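Local structure of malarial CLPB2 atpase/hsp101 protein (Plasmodium falciparum, 4IRF) at residues G10-R15 with P110-E115; P37-S42 with I70-T75. The protein probably serves as an ATP-driven ClpB-family chaperone that unfolds and translocates proteins at the parasitophorous vacuole, this piece being its N-terminal cargo-binding domain. One frame throughout, in Å; residues are numbered along the deposited sequence.

Interaction 1 of 2, residues G10-R15 with P110-E115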
ATOM      1  N   GLY A  10     -14.308   5.580  12.721  1.00 53.76           N
ATOM      2  CA  GLY A  10     -14.251   4.886  11.410  1.00 39.13           C
ATOM      3  C   GLY A  10     -13.470   3.540  11.269  1.00 44.00           C
ATOM      4  O   GLY A  10     -12.541   3.391  11.977  1.00 39.24           O
ATOM      5  N   LYS A  11     -13.843   2.617  10.401  1.00 36.32           N
ATOM      6  CA  LYS A  11     -13.133   1.331  10.323  1.00 37.67           C
ATOM      7  C   LYS A  11     -11.657   1.445   9.831  1.00 36.47           C
ATOM      8  O   LYS A  11     -10.857   0.613  10.127  1.00 34.58           O
ATOM      9  CB  LYS A  11     -13.934   0.305   9.533  1.00 42.77           C
ATOM     10  CG  LYS A  11     -13.255  -0.518   8.516  1.00 45.43           C
ATOM     11  CD  LYS A  11     -13.348  -1.994   8.850  1.00 56.07           C
ATOM     12  CE  LYS A  11     -14.559  -2.656   8.218  1.00 68.18           C
ATOM     13  NZ  LYS A  11     -14.552  -4.155   8.245  1.00 74.93           N
ATOM     14  N   TYR A  12     -11.344   2.481   9.106  1.00 26.31           N
ATOM     15  CA  TYR A  12      -9.994   2.709   8.676  1.00 29.80           C
ATOM     16  C   TYR A  12      -9.383   3.730   9.520  1.00 33.17           C
ATOM     17  O   TYR A  12      -9.969   4.700   9.688  1.00 35.77           O
ATOM     18  CB  TYR A  12      -9.998   3.236   7.268  1.00 33.58           C
ATOM     19  CG  TYR A  12     -10.233   2.155   6.318  1.00 32.93           C
ATOM     20  CD1 TYR A  12     -11.401   1.539   6.263  1.00 39.37           C
ATOM     21  CD2 TYR A  12      -9.242   1.715   5.556  1.00 41.62           C
ATOM     22  CE1 TYR A  12     -11.614   0.524   5.405  1.00 35.47           C
ATOM     23  CE2 TYR A  12      -9.409   0.715   4.723  1.00 45.07           C
ATOM     24  CZ  TYR A  12     -10.629   0.112   4.650  1.00 43.51           C
ATOM     25  OH  TYR A  12     -10.820  -0.829   3.755  1.00 50.58           O
ATOM     26  N   LEU A  13      -8.153   3.509   9.956  1.00 25.62           N
ATOM     27  CA  LEU A  13      -7.448   4.554  10.649  1.00 25.25           C
ATOM     28  C   LEU A  13      -7.150   5.746   9.754  1.00 28.51           C
ATOM     29  O   LEU A  13      -7.062   5.637   8.588  1.00 27.32           O
ATOM     30  CB  LEU A  13      -6.156   4.068  11.230  1.00 23.28           C
ATOM     31  CG  LEU A  13      -6.229   2.972  12.258  1.00 28.06           C
ATOM     32  CD1 LEU A  13      -4.861   2.543  12.672  1.00 26.92           C
ATOM     33  CD2 LEU A  13      -7.024   3.406  13.433  1.00 30.78           C
ATOM     34  N   ASN A  14      -6.958   6.877  10.380  1.00 29.12           N
ATOM     35  CA  ASN A  14      -6.579   8.066   9.662  1.00 27.62           C
ATOM     36  C   ASN A  14      -5.370   7.875   8.804  1.00 34.66           C
ATOM     37  O   ASN A  14      -5.307   8.359   7.750  1.00 26.49           O
ATOM     38  CB  ASN A  14      -6.209   9.162  10.580  1.00 39.13           C
ATOM     39  CG  ASN A  14      -7.212  10.235  10.655  1.00 57.87           C
ATOM     40  OD1 ASN A  14      -7.266  11.196   9.826  1.00 65.19           O
ATOM     41  ND2 ASN A  14      -7.957  10.169  11.690  1.00 62.09           N
ATOM     42  N   ARG A  15      -4.349   7.277   9.373  1.00 27.25           N
ATOM     43  CA  ARG A  15      -3.116   7.112   8.624  1.00 25.86           C
ATOM     44  C   ARG A  15      -3.308   6.223   7.426  1.00 24.91           C
ATOM     45  O   ARG A  15      -2.604   6.372   6.435  1.00 25.07           O
ATOM     46  CB  ARG A  15      -1.969   6.621   9.522  1.00 23.24           C
ATOM     47  CG  ARG A  15      -2.231   5.327  10.308  1.00 24.97           C
ATOM     48  CD  ARG A  15      -0.952   4.957  11.075  1.00 28.14           C
ATOM     49  NE  ARG A  15      -1.050   3.770  11.929  1.00 26.10           N
ATOM     50  CZ  ARG A  15      -0.795   3.785  13.240  1.00 30.53           C
ATOM     51  NH1 ARG A  15      -0.428   4.917  13.817  1.00 31.98           N
ATOM     52  NH2 ARG A  15      -0.889   2.675  13.964  1.00 33.75           N
ATOM     53  N   PRO A 110      -9.833  -4.073  15.345  1.00 43.57           N
ATOM     54  CA  PRO A 110     -11.115  -3.438  15.031  1.00 47.25           C
ATOM     55  C   PRO A 110     -10.959  -2.334  13.979  1.00 42.97           C
ATOM     56  O   PRO A 110     -11.971  -1.878  13.417  1.00 44.61           O
ATOM     57  CB  PRO A 110     -11.548  -2.858  16.377  1.00 52.67           C
ATOM     58  CG  PRO A 110     -10.248  -2.540  17.060  1.00 58.20           C
ATOM     59  CD  PRO A 110      -9.254  -3.582  16.608  1.00 53.23           C
ATOM     60  N   LYS A 111      -9.718  -1.935  13.696  1.00 32.28           N
ATOM     61  CA  LYS A 111      -9.451  -1.005  12.596  1.00 23.78           C
ATOM     62  C   LYS A 111      -8.444  -1.544  11.573  1.00 26.94           C
ATOM     63  O   LYS A 111      -7.571  -2.373  11.905  1.00 24.64           O
ATOM     64  CB  LYS A 111      -8.933   0.329  13.121  1.00 26.28           C
ATOM     65  CG  LYS A 111      -9.607   0.848  14.371  1.00 30.99           C
ATOM     66  CD  LYS A 111     -10.921   1.539  14.061  1.00 40.07           C
ATOM     67  CE  LYS A 111     -11.375   2.356  15.272  1.00 49.30           C
ATOM     68  NZ  LYS A 111     -12.650   3.041  14.959  1.00 55.77           N
ATOM     69  N   VAL A 112      -8.531  -1.019  10.347  1.00 23.17           N
ATOM     70  CA  VAL A 112      -7.608  -1.368   9.291  1.00 20.12           C
ATOM     71  C   VAL A 112      -6.394  -0.427   9.358  1.00 20.90           C
ATOM     72  O   VAL A 112      -6.527   0.771   9.185  1.00 22.85           O
ATOM     73  CB  VAL A 112      -8.279  -1.294   7.898  1.00 20.37           C
ATOM     74  CG1 VAL A 112      -7.318  -1.752   6.820  1.00 23.24           C
ATOM     75  CG2 VAL A 112      -9.538  -2.168   7.868  1.00 23.34           C
ATOM     76  N   ASP A 113      -5.227  -0.988   9.660  1.00 23.06           N
ATOM     77  CA  ASP A 113      -3.994  -0.209   9.793  1.00 22.33           C
ATOM     78  C   ASP A 113      -3.101  -0.431   8.579  1.00 19.65           C
ATOM     79  O   ASP A 113      -3.421  -1.185   7.658  1.00 19.33           O
ATOM     80  CB  ASP A 113      -3.256  -0.609  11.097  1.00 22.73           C
ATOM     81  CG  ASP A 113      -2.388   0.515  11.653  1.00 27.64           C
ATOM     82  OD1 ASP A 113      -1.921   1.363  10.874  1.00 23.93           O
ATOM     83  OD2 ASP A 113      -2.166   0.546  12.883  1.00 32.01           O
ATOM     84  N   VAL A 114      -1.948   0.221   8.582  1.00 20.92           N
ATOM     85  CA  VAL A 114      -1.020   0.129   7.468  1.00 23.04           C
ATOM     86  C   VAL A 114      -0.530  -1.279   7.164  1.00 23.61           C
ATOM     87  O   VAL A 114      -0.361  -1.622   6.005  1.00 21.35           O
ATOM     88  CB  VAL A 114       0.178   1.094   7.687  1.00 25.34           C
ATOM     89  CG1 VAL A 114       1.076   1.108   6.489  1.00 22.89           C
ATOM     90  CG2 VAL A 114      -0.340   2.487   7.922  1.00 21.29           C
ATOM     91  N   GLU A 115      -0.295  -2.100   8.197  1.00 21.01           N
ATOM     92  CA  GLU A 115       0.165  -3.467   7.953  1.00 18.91           C
ATOM     93  C   GLU A 115      -0.899  -4.270   7.222  1.00 18.65           C
ATOM     94  O   GLU A 115      -0.578  -5.182   6.458  1.00 23.15           O
ATOM     95  CB  GLU A 115       0.439  -4.186   9.275  1.00 23.26           C
ATOM     96  CG  GLU A 115       1.624  -3.600  10.069  1.00 32.45           C
ATOM     97  CD  GLU A 115       1.256  -2.414  10.955  1.00 22.84           C
ATOM     98  OE1 GLU A 115       0.161  -1.814  10.818  1.00 27.78           O
ATOM     99  OE2 GLU A 115       2.107  -2.068  11.822  1.00 29.90           O
TER
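Arg15 and Asp113 form the charged end of this contact, a side-on salt bridge in which two nitrogens serve two oxygens. Arg15 NE meets Asp113 OD1 at 2.8 Å with a nearly straight N-H (175°), and Arg15 NH2 reaches the syn lone pair of Asp113 OD2 at 2.7 Å. The guanidinium and carboxylate planes lie only 22° apart. Arg15 starts with CG wedged between backbone N and carbonyl carbon (chi1 55°), then runs fully extended to NE, which carries the guanidinium across to Asp113.

Backbone bonds tie the other end. Val112 N donates to Lys11 O at 2.8 Å and Leu13 N to Val112 O at 3.3 Å, making a single beta bridge between Tyr12 and Val112. Beside it, Lys111 NZ donates a hydrogen bond to Gly10 O at 3.0 Å, from above the carbonyl plane.

Carbon contacts accompany these bonds. Val112 CB sits over one face of the Tyr12 ring, 4.0 Å from its centroid, a CH-pi contact, while the Tyr12 hydroxyl bonds to Glu101 of helix 91-106. Leu13 spreads its two methyls, CD2 resting on Lys111 CB (3.6 Å) and CD1 on the carboxylate group of Asp113.

Asp113 OD1 also accepts from Val114 N on its anti side, at 2.6 Å, and OD2 has a second salt bridge to Lys148. With both oxygens engaged, the buried carboxylate is fixed in rotation, and its cationic partners probably favour the charged form while it links the starts of helices 14-29 and 114-121 to helix 138-151.

Interaction 2 of 2, residues P37-S42 with I70-T75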
ATOM      1  N   PRO A  37      -3.041  -0.456  -7.206  1.00 21.64           N
ATOM      2  CA  PRO A  37      -2.238  -0.836  -6.021  1.00 19.23           C
ATOM      3  C   PRO A  37      -0.828  -0.250  -6.011  1.00 21.41           C
ATOM      4  O   PRO A  37      -0.427   0.215  -4.931  1.00 21.15           O
ATOM      5  CB  PRO A  37      -2.212  -2.349  -6.082  1.00 23.96           C
ATOM      6  CG  PRO A  37      -3.575  -2.702  -6.714  1.00 21.37           C
ATOM      7  CD  PRO A  37      -3.712  -1.622  -7.787  1.00 24.32           C
ATOM      8  N   ILE A  38      -0.141  -0.200  -7.157  1.00 20.35           N
ATOM      9  CA  ILE A  38       1.201   0.392  -7.200  1.00 25.18           C
ATOM     10  C   ILE A  38       1.189   1.817  -6.697  1.00 20.56           C
ATOM     11  O   ILE A  38       2.113   2.243  -6.003  1.00 21.71           O
ATOM     12  CB  ILE A  38       1.852   0.310  -8.593  1.00 21.80           C
ATOM     13  CG1 ILE A  38       3.295   0.830  -8.509  1.00 23.42           C
ATOM     14  CG2 ILE A  38       1.016   1.126  -9.604  1.00 27.47           C
ATOM     15  CD1 ILE A  38       4.163  -0.019  -7.536  1.00 27.28           C
ATOM     16  N   HIS A  39       0.123   2.577  -6.994  1.00 21.57           N
ATOM     17  CA  HIS A  39       0.028   3.944  -6.486  1.00 20.87           C
ATOM     18  C   HIS A  39      -0.107   4.013  -4.981  1.00 22.84           C
ATOM     19  O   HIS A  39       0.432   4.923  -4.340  1.00 22.72           O
ATOM     20  CB  HIS A  39      -1.158   4.670  -7.121  1.00 22.33           C
ATOM     21  CG  HIS A  39      -1.111   4.665  -8.602  1.00 22.45           C
ATOM     22  ND1 HIS A  39      -2.201   4.336  -9.388  1.00 27.37           N
ATOM     23  CD2 HIS A  39      -0.101   4.962  -9.457  1.00 23.49           C
ATOM     24  CE1 HIS A  39      -1.841   4.393 -10.659  1.00 25.09           C
ATOM     25  NE2 HIS A  39      -0.574   4.783 -10.728  1.00 24.44           N
ATOM     26  N   ILE A  40      -0.864   3.067  -4.418  1.00 21.70           N
ATOM     27  CA  ILE A  40      -1.016   2.994  -2.988  1.00 22.36           C
ATOM     28  C   ILE A  40       0.312   2.608  -2.351  1.00 22.80           C
ATOM     29  O   ILE A  40       0.663   3.188  -1.319  1.00 20.99           O
ATOM     30  CB  ILE A  40      -2.083   1.993  -2.570  1.00 17.82           C
ATOM     31  CG1 ILE A  40      -3.437   2.487  -3.121  1.00 20.57           C
ATOM     32  CG2 ILE A  40      -2.115   1.865  -1.048  1.00 19.45           C
ATOM     33  CD1 ILE A  40      -4.575   1.566  -2.731  1.00 20.75           C
ATOM     34  N   LEU A  41       1.010   1.658  -2.982  1.00 18.71           N
ATOM     35  CA  LEU A  41       2.359   1.250  -2.475  1.00 19.07           C
ATOM     36  C   LEU A  41       3.319   2.455  -2.435  1.00 25.64           C
ATOM     37  O   LEU A  41       4.009   2.666  -1.421  1.00 22.99           O
ATOM     38  CB  LEU A  41       2.924   0.075  -3.272  1.00 23.23           C
ATOM     39  CG  LEU A  41       4.335  -0.293  -2.802  1.00 22.62           C
ATOM     40  CD1 LEU A  41       4.344  -0.680  -1.345  1.00 23.69           C
ATOM     41  CD2 LEU A  41       4.922  -1.370  -3.658  1.00 25.88           C
ATOM     42  N   SER A  42       3.319   3.267  -3.496  1.00 20.57           N
ATOM     43  CA  SER A  42       4.184   4.464  -3.532  1.00 21.66           C
ATOM     44  C   SER A  42       3.905   5.326  -2.313  1.00 21.63           C
ATOM     45  O   SER A  42       4.814   5.719  -1.574  1.00 25.67           O
ATOM     46  CB  SER A  42       3.915   5.274  -4.799  1.00 22.39           C
ATOM     47  OG  SER A  42       4.698   6.463  -4.835  1.00 28.75           O
ATOM     48  N   ILE A  70      10.234   2.791 -10.923  1.00 37.04           N
ATOM     49  CA  ILE A  70      10.299   2.063 -12.187  1.00 35.12           C
ATOM     50  C   ILE A  70       8.929   1.511 -12.611  1.00 30.24           C
ATOM     51  O   ILE A  70       8.518   1.661 -13.764  1.00 37.14           O
ATOM     52  CB  ILE A  70      11.366   0.941 -12.142  1.00 39.32           C
ATOM     53  CG1 ILE A  70      12.765   1.557 -12.234  1.00 39.64           C
ATOM     54  CG2 ILE A  70      11.132  -0.082 -13.240  1.00 42.12           C
ATOM     55  CD1 ILE A  70      13.876   0.688 -11.608  1.00 47.47           C
ATOM     56  N   ALA A  71       8.207   0.913 -11.666  1.00 28.58           N
ATOM     57  CA  ALA A  71       6.886   0.357 -11.929  1.00 27.67           C
ATOM     58  C   ALA A  71       5.841   1.447 -12.195  1.00 30.47           C
ATOM     59  O   ALA A  71       4.954   1.252 -13.028  1.00 33.60           O
ATOM     60  CB  ALA A  71       6.440  -0.519 -10.761  1.00 28.33           C
ATOM     61  N   LEU A  72       5.936   2.564 -11.473  1.00 29.84           N
ATOM     62  CA  LEU A  72       5.062   3.712 -11.721  1.00 27.08           C
ATOM     63  C   LEU A  72       5.228   4.206 -13.151  1.00 30.15           C
ATOM     64  O   LEU A  72       4.245   4.530 -13.814  1.00 34.24           O
ATOM     65  CB  LEU A  72       5.323   4.858 -10.763  1.00 28.15           C
ATOM     66  CG  LEU A  72       4.899   4.634  -9.310  1.00 27.57           C
ATOM     67  CD1 LEU A  72       5.322   5.776  -8.424  1.00 27.45           C
ATOM     68  CD2 LEU A  72       3.364   4.446  -9.278  1.00 24.33           C
ATOM     69  N   GLU A  73       6.461   4.247 -13.642  1.00 30.20           N
ATOM     70  CA  GLU A  73       6.687   4.811 -14.977  1.00 32.14           C
ATOM     71  C   GLU A  73       6.242   3.839 -16.052  1.00 39.70           C
ATOM     72  O   GLU A  73       5.589   4.232 -17.017  1.00 41.77           O
ATOM     73  CB  GLU A  73       8.145   5.239 -15.186  1.00 41.15           C
ATOM     74  CG  GLU A  73       8.422   6.717 -14.898  1.00 49.61           C
ATOM     75  CD  GLU A  73       7.566   7.671 -15.726  1.00 43.41           C
ATOM     76  OE1 GLU A  73       7.133   7.293 -16.830  1.00 49.14           O
ATOM     77  OE2 GLU A  73       7.328   8.808 -15.257  1.00 41.95           O
ATOM     78  N   GLN A  74       6.544   2.564 -15.852  1.00 36.40           N
ATOM     79  CA  GLN A  74       6.112   1.512 -16.776  1.00 42.69           C
ATOM     80  C   GLN A  74       4.602   1.477 -16.970  1.00 40.07           C
ATOM     81  O   GLN A  74       4.106   1.147 -18.053  1.00 49.73           O
ATOM     82  CB  GLN A  74       6.548   0.147 -16.267  1.00 47.72           C
ATOM     83  CG  GLN A  74       8.030  -0.106 -16.291  1.00 53.77           C
ATOM     84  CD  GLN A  74       8.328  -1.562 -16.000  1.00 67.08           C
ATOM     85  OE1 GLN A  74       7.827  -2.133 -15.020  1.00 72.26           O
ATOM     86  NE2 GLN A  74       9.120  -2.185 -16.864  1.00 72.28           N
ATOM     87  N   THR A  75       3.866   1.796 -15.912  1.00 34.27           N
ATOM     88  CA  THR A  75       2.411   1.699 -15.946  1.00 32.55           C
ATOM     89  C   THR A  75       1.730   3.043 -16.139  1.00 31.72           C
ATOM     90  O   THR A  75       0.498   3.114 -16.031  1.00 32.03           O
ATOM     91  CB  THR A  75       1.863   1.009 -14.669  1.00 40.26           C
ATOM     92  OG1 THR A  75       2.240   1.772 -13.518  1.00 31.64           O
ATOM     93  CG2 THR A  75       2.434  -0.398 -14.558  1.00 32.06           C
TER
HETATM   94  O   HOH W   1       1.417   4.439 -12.998  1.00 26.97           O
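Leu72 reaches across to helix 37-46 with its two methyls divided between different partners. CD2 lies against Ile38 CG1 at 3.7 Å and His39 CD2 at 3.5 Å, approaching the imidazole obliquely, while CD1 meets Ser42 OG at 3.7 Å. Contacts at i, i+1 and i+4 thus converge on one leucine. In Ile38, chi1 of -175° puts CG1 across from Leu72 and Ala71, and CD1 ends 4.0 Å from Ala71 CB; its other branch, CG2, lies over one face of the neighbouring His39 ring.

Polar atoms line one margin of this apolar patch. Water 1 joins the two segments, lying 3.0 Å from His39 NE2 and donating to Thr75 OG1 at 2.8 Å. That hydroxyl in turn donates to Ala71 O, which Thr75 N approaches from the opposite face of the carbonyl plane. His39 ND1 bonds to Lys36 N, leaving the ring tied at both nitrogens.

The short helical segments run roughly antiparallel, 146° apart with axes 10.0 Å from each other. Helix 125-133 packs on Ile38, Ala71 and Thr75 through Ile130 and Leu126, whereas helix 14-29 touches His39 and Ser42, so two further helices of the domain pack against this buried pair.

How the interactions relate
The two contacts belong to one predominantly helical Clp N-terminal domain and lie on opposite sides of its centre, with centres 22 Å apart and nearest atoms about 8 Å apart. Along the chain they are nested: 37-42 and 70-75 both fall inside the long loop closed by 10-15 with 110-115. Helix 14-29 is common ground, since interaction 1 includes its start and its later residues Ile26 and Ala27 touch interaction 2. Helix 91-106 likewise borders both segments 10-15 and 37-42. Interaction 1 brings distant parts of the chain together largely through polar bonds, whereas interaction 2 joins two helices of the earlier half largely by apolar packing.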